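Local coordinates for protein TetR/AcrR family transcriptional regulator (PDB 6G8G) that probably represses its target genes as a dimeric TetR-family DNA-binding regulator and responds to flavonoids such as genistein, which it binds, at residues Pro164-Ala167 with Ala168-Leu172; Ala121-Ser124 with Gly125-Pro128; Ala30-Leu33 with Phe34-Gly38. All coordinates share one frame; numbering follows the deposited sequence.

Interaction 1: Pro164-Ala167 with Ala168-Leu172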
loop_
_atom_site.group_PDB
_atom_site.type_symbol
_atom_site.label_atom_id
_atom_site.label_comp_id
_atom_site.label_asym_id
_atom_site.label_seq_id
_atom_site.Cartn_x
_atom_site.Cartn_y
_atom_site.Cartn_z
ATOM N N PRO A 164 14.393 -16.361 5.795
ATOM C CA PRO A 164 14.909 -15.000 5.752
ATOM C C PRO A 164 14.078 -14.015 4.926
ATOM O O PRO A 164 13.969 -12.849 5.298
ATOM C CB PRO A 164 16.296 -15.172 5.141
ATOM C CG PRO A 164 16.255 -16.486 4.443
ATOM C CD PRO A 164 15.376 -17.325 5.299
HETATM N N MSE A 165 13.448 -14.478 3.861
HETATM C CA MSE A 165 12.570 -13.594 3.086
HETATM C C MSE A 165 11.316 -13.264 3.861
HETATM O O MSE A 165 10.892 -12.120 3.903
HETATM C CB MSE A 165 12.275 -14.237 1.746
HETATM C CG MSE A 165 13.543 -14.083 0.924
HETATM SE SE MSE A 165 13.174 -14.340 -0.994
HETATM C CE MSE A 165 11.916 -12.891 -1.387
ATOM N N GLU A 166 10.721 -14.268 4.481
ATOM C CA GLU A 166 9.588 -14.050 5.313
ATOM C C GLU A 166 9.960 -13.016 6.357
ATOM O O GLU A 166 9.217 -12.082 6.591
ATOM C CB GLU A 166 9.143 -15.383 5.937
ATOM C CG GLU A 166 7.902 -15.316 6.834
ATOM C CD GLU A 166 7.331 -16.681 7.209
ATOM O OE1 GLU A 166 8.026 -17.471 7.915
ATOM O OE2 GLU A 166 6.184 -16.952 6.767
ATOM N N ALA A 167 11.117 -13.173 6.981
ATOM C CA ALA A 167 11.497 -12.266 8.072
ATOM C C ALA A 167 11.773 -10.882 7.555
ATOM O O ALA A 167 11.431 -9.901 8.187
ATOM C CB ALA A 167 12.701 -12.784 8.809
ATOM N N ALA A 168 12.390 -10.796 6.399
ATOM C CA ALA A 168 12.660 -9.499 5.812
ATOM C C ALA A 168 11.346 -8.799 5.548
ATOM O O ALA A 168 11.173 -7.623 5.849
ATOM C CB ALA A 168 13.452 -9.658 4.525
ATOM N N ASN A 169 10.413 -9.523 4.966
ATOM C CA ASN A 169 9.135 -8.928 4.619
ATOM C C ASN A 169 8.380 -8.471 5.866
ATOM O O ASN A 169 7.680 -7.463 5.867
ATOM C CB ASN A 169 8.341 -9.936 3.814
ATOM C CG ASN A 169 7.025 -9.415 3.344
ATOM O OD1 ASN A 169 6.054 -10.040 3.624
ATOM N ND2 ASN A 169 6.990 -8.315 2.588
ATOM N N GLN A 170 8.567 -9.187 6.954
ATOM C CA GLN A 170 7.902 -8.833 8.177
ATOM C C GLN A 170 8.491 -7.584 8.755
ATOM O O GLN A 170 7.769 -6.688 9.177
ATOM C CB GLN A 170 7.990 -9.983 9.153
ATOM C CG GLN A 170 7.068 -11.106 8.727
ATOM C CD GLN A 170 7.378 -12.426 9.403
ATOM O OE1 GLN A 170 8.512 -12.699 9.802
ATOM N NE2 GLN A 170 6.355 -13.260 9.535
ATOM N N PHE A 171 9.802 -7.491 8.715
ATOM C CA PHE A 171 10.476 -6.273 9.178
ATOM C C PHE A 171 9.993 -5.044 8.425
ATOM O O PHE A 171 9.676 -4.028 9.013
ATOM C CB PHE A 171 11.991 -6.402 9.026
ATOM C CG PHE A 171 12.729 -5.177 9.412
ATOM C CD1 PHE A 171 12.998 -4.919 10.737
ATOM C CD2 PHE A 171 13.168 -4.295 8.466
ATOM C CE1 PHE A 171 13.691 -3.787 11.104
ATOM C CE2 PHE A 171 13.875 -3.157 8.826
ATOM C CZ PHE A 171 14.133 -2.902 10.141
ATOM N N LEU A 172 9.910 -5.168 7.114
ATOM C CA LEU A 172 9.517 -4.062 6.282
ATOM C C LEU A 172 8.041 -3.729 6.443
ATOM O O LEU A 172 7.686 -2.562 6.569
ATOM C CB LEU A 172 9.864 -4.345 4.834
ATOM C CG LEU A 172 11.369 -4.518 4.562
ATOM C CD1 LEU A 172 11.615 -5.166 3.210
ATOM C CD2 LEU A 172 12.084 -3.179 4.627
#
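Glu166 and Gln170 meet one turn apart in a local, intrahelical contact at the start of helix 164-176, in the ligand-binding, dimer-forming part of this TetR-type regulator. Four i to i+4 backbone hydrogen bonds wind the segment up, from Ala168 N to Pro164 O at 2.8 Å through to Phe171 N to Ala167 O at 3.0 Å. Proline suits the first turn, where no N-H is needed, and weak hydrogen bonds tie Met165 N and Glu166 N to Asp163. With CG beside its backbone N (chi1 -73°), Gln170 turns back along the helix, and its side chain lies back over Glu166 O. Its amide nitrogen then meets methylene rather than carboxylate: NE2 is 3.7 Å from Glu166 CG. The amide and carboxylate planes are nearly aligned, 11° apart, yet no hydrogen bond joins the two side chains. Beside them, Ala167 and Ala168 keep the buried surface slim, and Phe171 swings its ring away to pack edge-to-face on Phe206 and against helices 93-109 and 139-155. In the second subunit, Ala201 packs on Glu166 and Phe205 on Gln170. Replacing Gln170 by an alanine would probably leave Glu166 CG without its amide neighbour and open a gap against Phe205 of the second subunit. These two side chains thus meet by van der Waals contact alone, while the backbone hydrogen bonds supply the directional hold and the neutral amide packs against Phe205 of the second subunit.

Interaction 2: Ala121-Ser124 with Gly125-Pro128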
loop_
_atom_site.group_PDB
_atom_site.type_symbol
_atom_site.label_atom_id
_atom_site.label_comp_id
_atom_site.label_asym_id
_atom_site.label_seq_id
_atom_site.Cartn_x
_atom_site.Cartn_y
_atom_site.Cartn_z
ATOM N N ALA A 121 -0.557 0.983 -12.610
ATOM C CA ALA A 121 -1.883 0.770 -12.072
ATOM C C ALA A 121 -2.963 1.229 -13.038
ATOM O O ALA A 121 -4.049 0.655 -13.073
ATOM C CB ALA A 121 -2.030 1.514 -10.766
ATOM N N ASN A 122 -2.671 2.288 -13.779
ATOM C CA ASN A 122 -3.654 2.902 -14.646
ATOM C C ASN A 122 -3.870 2.015 -15.874
ATOM O O ASN A 122 -4.797 2.226 -16.642
ATOM C CB ASN A 122 -3.303 4.378 -14.952
ATOM C CG ASN A 122 -3.714 5.330 -13.821
ATOM O OD1 ASN A 122 -3.766 4.972 -12.634
ATOM N ND2 ASN A 122 -4.041 6.559 -14.196
ATOM N N GLU A 123 -3.036 0.982 -16.031
ATOM C CA GLU A 123 -3.234 -0.005 -17.071
ATOM C C GLU A 123 -4.246 -1.101 -16.685
ATOM O O GLU A 123 -4.595 -1.952 -17.503
ATOM C CB GLU A 123 -1.895 -0.639 -17.464
ATOM C CG GLU A 123 -0.970 0.288 -18.257
ATOM C CD GLU A 123 -1.694 1.251 -19.250
ATOM O OE1 GLU A 123 -1.554 2.461 -19.064
ATOM O OE2 GLU A 123 -2.402 0.866 -20.207
ATOM N N SER A 124 -4.715 -1.103 -15.444
ATOM C CA SER A 124 -5.825 -1.984 -15.053
ATOM C C SER A 124 -5.530 -3.449 -15.411
ATOM O O SER A 124 -6.404 -4.166 -15.876
ATOM C CB SER A 124 -7.128 -1.524 -15.729
ATOM O OG SER A 124 -7.301 -0.112 -15.649
ATOM N N GLY A 125 -4.283 -3.863 -15.209
ATOM C CA GLY A 125 -3.892 -5.250 -15.349
ATOM C C GLY A 125 -3.690 -5.770 -16.754
ATOM O O GLY A 125 -3.619 -6.965 -16.937
ATOM N N ARG A 126 -3.592 -4.909 -17.754
ATOM C CA ARG A 126 -3.359 -5.389 -19.107
ATOM C C ARG A 126 -1.895 -5.653 -19.438
ATOM O O ARG A 126 -1.590 -6.051 -20.563
ATOM C CB ARG A 126 -3.845 -4.366 -20.141
ATOM C CG ARG A 126 -5.289 -3.949 -20.060
ATOM C CD ARG A 126 -5.775 -3.253 -21.332
ATOM N NE ARG A 126 -6.431 -2.025 -20.899
ATOM C CZ ARG A 126 -5.799 -0.864 -20.721
ATOM N NH1 ARG A 126 -6.460 0.193 -20.262
ATOM N NH2 ARG A 126 -4.505 -0.751 -21.015
ATOM N N PHE A 127 -0.974 -5.337 -18.535
ATOM C CA PHE A 127 0.425 -5.598 -18.810
ATOM C C PHE A 127 1.068 -6.306 -17.631
ATOM O O PHE A 127 1.989 -5.796 -17.031
ATOM C CB PHE A 127 1.152 -4.306 -19.226
ATOM C CG PHE A 127 0.688 -3.768 -20.566
ATOM C CD1 PHE A 127 1.091 -4.380 -21.754
ATOM C CD2 PHE A 127 -0.191 -2.690 -20.660
ATOM C CE1 PHE A 127 0.645 -3.921 -22.996
ATOM C CE2 PHE A 127 -0.649 -2.229 -21.898
ATOM C CZ PHE A 127 -0.228 -2.849 -23.066
ATOM N N PRO A 128 0.592 -7.521 -17.314
ATOM C CA PRO A 128 1.068 -8.247 -16.118
ATOM C C PRO A 128 2.532 -8.562 -16.114
ATOM O O PRO A 128 3.149 -8.615 -15.061
ATOM C CB PRO A 128 0.281 -9.560 -16.154
ATOM C CG PRO A 128 -0.262 -9.654 -17.540
ATOM C CD PRO A 128 -0.503 -8.245 -17.982
#
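Glu123 carries this turn contact, reaching Arg126 and Phe127 three and four residues on, but the chain prepares it earlier. Ala121 ends helix 114-121 and starts a type I beta turn, closed by Ser124 N to Ala121 O at 3.0 Å. Asn122 follows, at the surface, packing on Arg118 of the second subunit. Glu123 comes next, and its buried side chain, bent at chi2 (-36°), curls toward the residues ahead. Its OE2 forms a salt bridge with Arg126 NH2 at 2.8 Å, on the anti side of the carboxylate and with the two flat groups 68° apart; one nitrogen meets one oxygen, not a two-pronged clasp. The same OE2 is also hydrogen-bonded to Ser40 OG, so a single oxygen serves two partners. Glu123 O lies over the centre of the guanidinium face, 3.6 Å above its plane, and accepts a hydrogen bond from Arg126 N, 3.1 Å away and above the carbonyl plane. That backbone bond closes a type I' turn whose inner residues, Ser124 and Gly125, both have positive phi, a shape that glycine takes easily. Farther on, Glu123 CG touches the edge of the Phe127 ring at CD2, 3.9 Å away. Phe127 holds the N-cap position, and Pro128, which has no N-H to offer, fits the opening of the next helix. The whole piece forms the corner between helix 114-121 and helix 128-137 in this strand-free fold, with Phe39 meeting Phe127 edge-to-face and Ser40 lying against Arg126 and Phe127.

Interaction 3: Ala30-Leu33 with Phe34-Gly38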
loop_
_atom_site.group_PDB
_atom_site.type_symbol
_atom_site.label_atom_id
_atom_site.label_comp_id
_atom_site.label_asym_id
_atom_site.label_seq_id
_atom_site.Cartn_x
_atom_site.Cartn_y
_atom_site.Cartn_z
ATOM N N ALA A 30 10.325 9.175 -23.703
ATOM C CA ALA A 30 9.279 8.206 -23.499
ATOM C C ALA A 30 8.762 8.333 -22.107
ATOM O O ALA A 30 7.570 8.232 -21.870
ATOM C CB ALA A 30 9.803 6.806 -23.735
ATOM N N TRP A 31 9.660 8.553 -21.171
ATOM C CA TRP A 31 9.247 8.734 -19.783
ATOM C C TRP A 31 8.257 9.901 -19.718
ATOM O O TRP A 31 7.160 9.768 -19.185
ATOM C CB TRP A 31 10.498 8.963 -18.927
ATOM C CG TRP A 31 10.308 9.210 -17.520
ATOM C CD1 TRP A 31 10.743 10.296 -16.783
ATOM C CD2 TRP A 31 9.673 8.343 -16.626
ATOM N NE1 TRP A 31 10.394 10.141 -15.468
ATOM C CE2 TRP A 31 9.731 8.950 -15.342
ATOM C CE3 TRP A 31 9.037 7.100 -16.775
ATOM C CZ2 TRP A 31 9.182 8.357 -14.223
ATOM C CZ3 TRP A 31 8.491 6.516 -15.671
ATOM C CH2 TRP A 31 8.565 7.142 -14.400
ATOM N N GLN A 32 8.637 11.023 -20.319
ATOM C CA GLN A 32 7.806 12.202 -20.339
ATOM C C GLN A 32 6.400 11.883 -20.855
ATOM O O GLN A 32 5.402 12.259 -20.242
ATOM C CB GLN A 32 8.448 13.255 -21.220
ATOM C CG GLN A 32 7.704 14.583 -21.281
ATOM C CD GLN A 32 7.585 15.331 -19.970
ATOM O OE1 GLN A 32 8.396 16.211 -19.686
ATOM N NE2 GLN A 32 6.528 15.045 -19.189
ATOM N N LEU A 33 6.303 11.199 -21.978
ATOM C CA LEU A 33 4.997 10.910 -22.535
ATOM C C LEU A 33 4.181 9.926 -21.705
ATOM O O LEU A 33 2.967 10.072 -21.560
ATOM C CB LEU A 33 5.126 10.378 -23.965
ATOM C CG LEU A 33 5.526 11.441 -24.996
ATOM C CD1 LEU A 33 5.917 10.820 -26.322
ATOM C CD2 LEU A 33 4.370 12.408 -25.212
ATOM N N PHE A 34 4.840 8.915 -21.165
ATOM C CA PHE A 34 4.138 7.948 -20.375
ATOM C C PHE A 34 3.507 8.648 -19.180
ATOM O O PHE A 34 2.378 8.317 -18.801
ATOM C CB PHE A 34 5.061 6.819 -19.904
ATOM C CG PHE A 34 5.558 5.934 -21.002
ATOM C CD1 PHE A 34 4.886 5.817 -22.196
ATOM C CD2 PHE A 34 6.696 5.205 -20.829
ATOM C CE1 PHE A 34 5.380 5.016 -23.216
ATOM C CE2 PHE A 34 7.191 4.411 -21.844
ATOM C CZ PHE A 34 6.531 4.311 -23.037
ATOM N N LEU A 35 4.203 9.612 -18.578
ATOM C CA LEU A 35 3.577 10.244 -17.425
ATOM C C LEU A 35 2.601 11.329 -17.833
ATOM O O LEU A 35 1.610 11.483 -17.154
ATOM C CB LEU A 35 4.468 10.589 -16.227
ATOM C CG LEU A 35 5.918 10.848 -16.431
ATOM C CD1 LEU A 35 6.079 12.169 -17.139
ATOM C CD2 LEU A 35 6.606 10.848 -15.087
ATOM N N GLU A 36 2.806 12.010 -18.960
ATOM C CA GLU A 36 1.768 12.933 -19.485
ATOM C C GLU A 36 0.479 12.179 -19.824
ATOM O O GLU A 36 -0.569 12.498 -19.294
ATOM C CB GLU A 36 2.230 13.700 -20.739
ATOM C CG GLU A 36 3.138 14.926 -20.514
ATOM C CD GLU A 36 3.768 15.488 -21.815
ATOM O OE1 GLU A 36 4.923 15.968 -21.788
ATOM O OE2 GLU A 36 3.114 15.459 -22.873
ATOM N N GLN A 37 0.596 11.127 -20.621
ATOM C CA GLN A 37 -0.543 10.501 -21.294
ATOM C C GLN A 37 -0.898 9.071 -20.899
ATOM O O GLN A 37 -1.934 8.570 -21.307
ATOM C CB GLN A 37 -0.225 10.423 -22.767
ATOM C CG GLN A 37 -0.395 11.703 -23.533
ATOM C CD GLN A 37 0.390 11.653 -24.835
ATOM O OE1 GLN A 37 0.823 10.587 -25.267
ATOM N NE2 GLN A 37 0.593 12.806 -25.457
ATOM N N GLY A 38 -0.033 8.391 -20.167
ATOM C CA GLY A 38 -0.214 6.965 -19.937
ATOM C C GLY A 38 0.549 6.126 -20.951
ATOM O O GLY A 38 1.026 6.608 -21.993
#
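Ala30 and Phe34 make the dense side of this one-turn helical contact. The Phe34 ring lies with one face under Ala30 O, which sits 3.2 Å above the ring plane and toward its rim, while Ala30 CB touches Phe34 CE2 at 4.0 Å. The small alanine lets the flat ring lie close to the backbone; CG stands beside the backbone N (chi1 -68°), which sends the ring back along the preceding turn. Edge-to-face partners Phe39 and Phe69, together with Ile47, continue this core. At its boundary, Trp31 presents a face of its indole to the exposed Leu35: Leu35 CD2 lies 4.0 Å from the centroid of the six-membered ring, a CH-pi contact, and Trp31 also packs on Leu72, Ile119 and Phe116. Helix 23-37 is the first helix of the TetR-type DNA-binding domain, and it packs against helix 44-51, which in this family opens the helix-turn-helix unit. Four successive i to i+4 hydrogen bonds hold the turn, among them Gln37 N to Leu33 O at 2.8 Å; at Gly38's backbone angles a side chain would press on the carbonyl O of the residue before, so glycine fits. The solvent side is looser, and long polar chains suit it: Gln32, Glu36 and Gln37. Gln32 bends at chi2 and its amide comes near Glu36, but Gln32 NE2 and Glu36 OE1, 3.2 Å apart, are badly aimed and form no hydrogen bond. Leu33 links the two sides, packing on Ala46 and Ile47 while its CD2 runs beside Gln37, 3.8 Å from Gln37 NE2.

How the interactions relate
Interactions 2 and 3 are neighbours though far apart in sequence: their centres lie 15 Å apart and their nearest atoms about 5 Å. Phe39 bridges them, meeting Phe34 of one and Phe127 of the other edge-to-face, so the DNA-binding domain abuts the corner of the ligand-binding part here. Interaction 1 stands well off, its centre 27 Å from that of interaction 2 and 34 Å from that of interaction 3, and on the other side of the chain's centre from the latter. It is nearer the genistein pocket, which includes Phe108, Pro180 and Leu181: the Asn169 side chain is about 9 Å from the ligand, that of Asn122 about 13 Å. Interactions 1 and 2 both touch the second subunit.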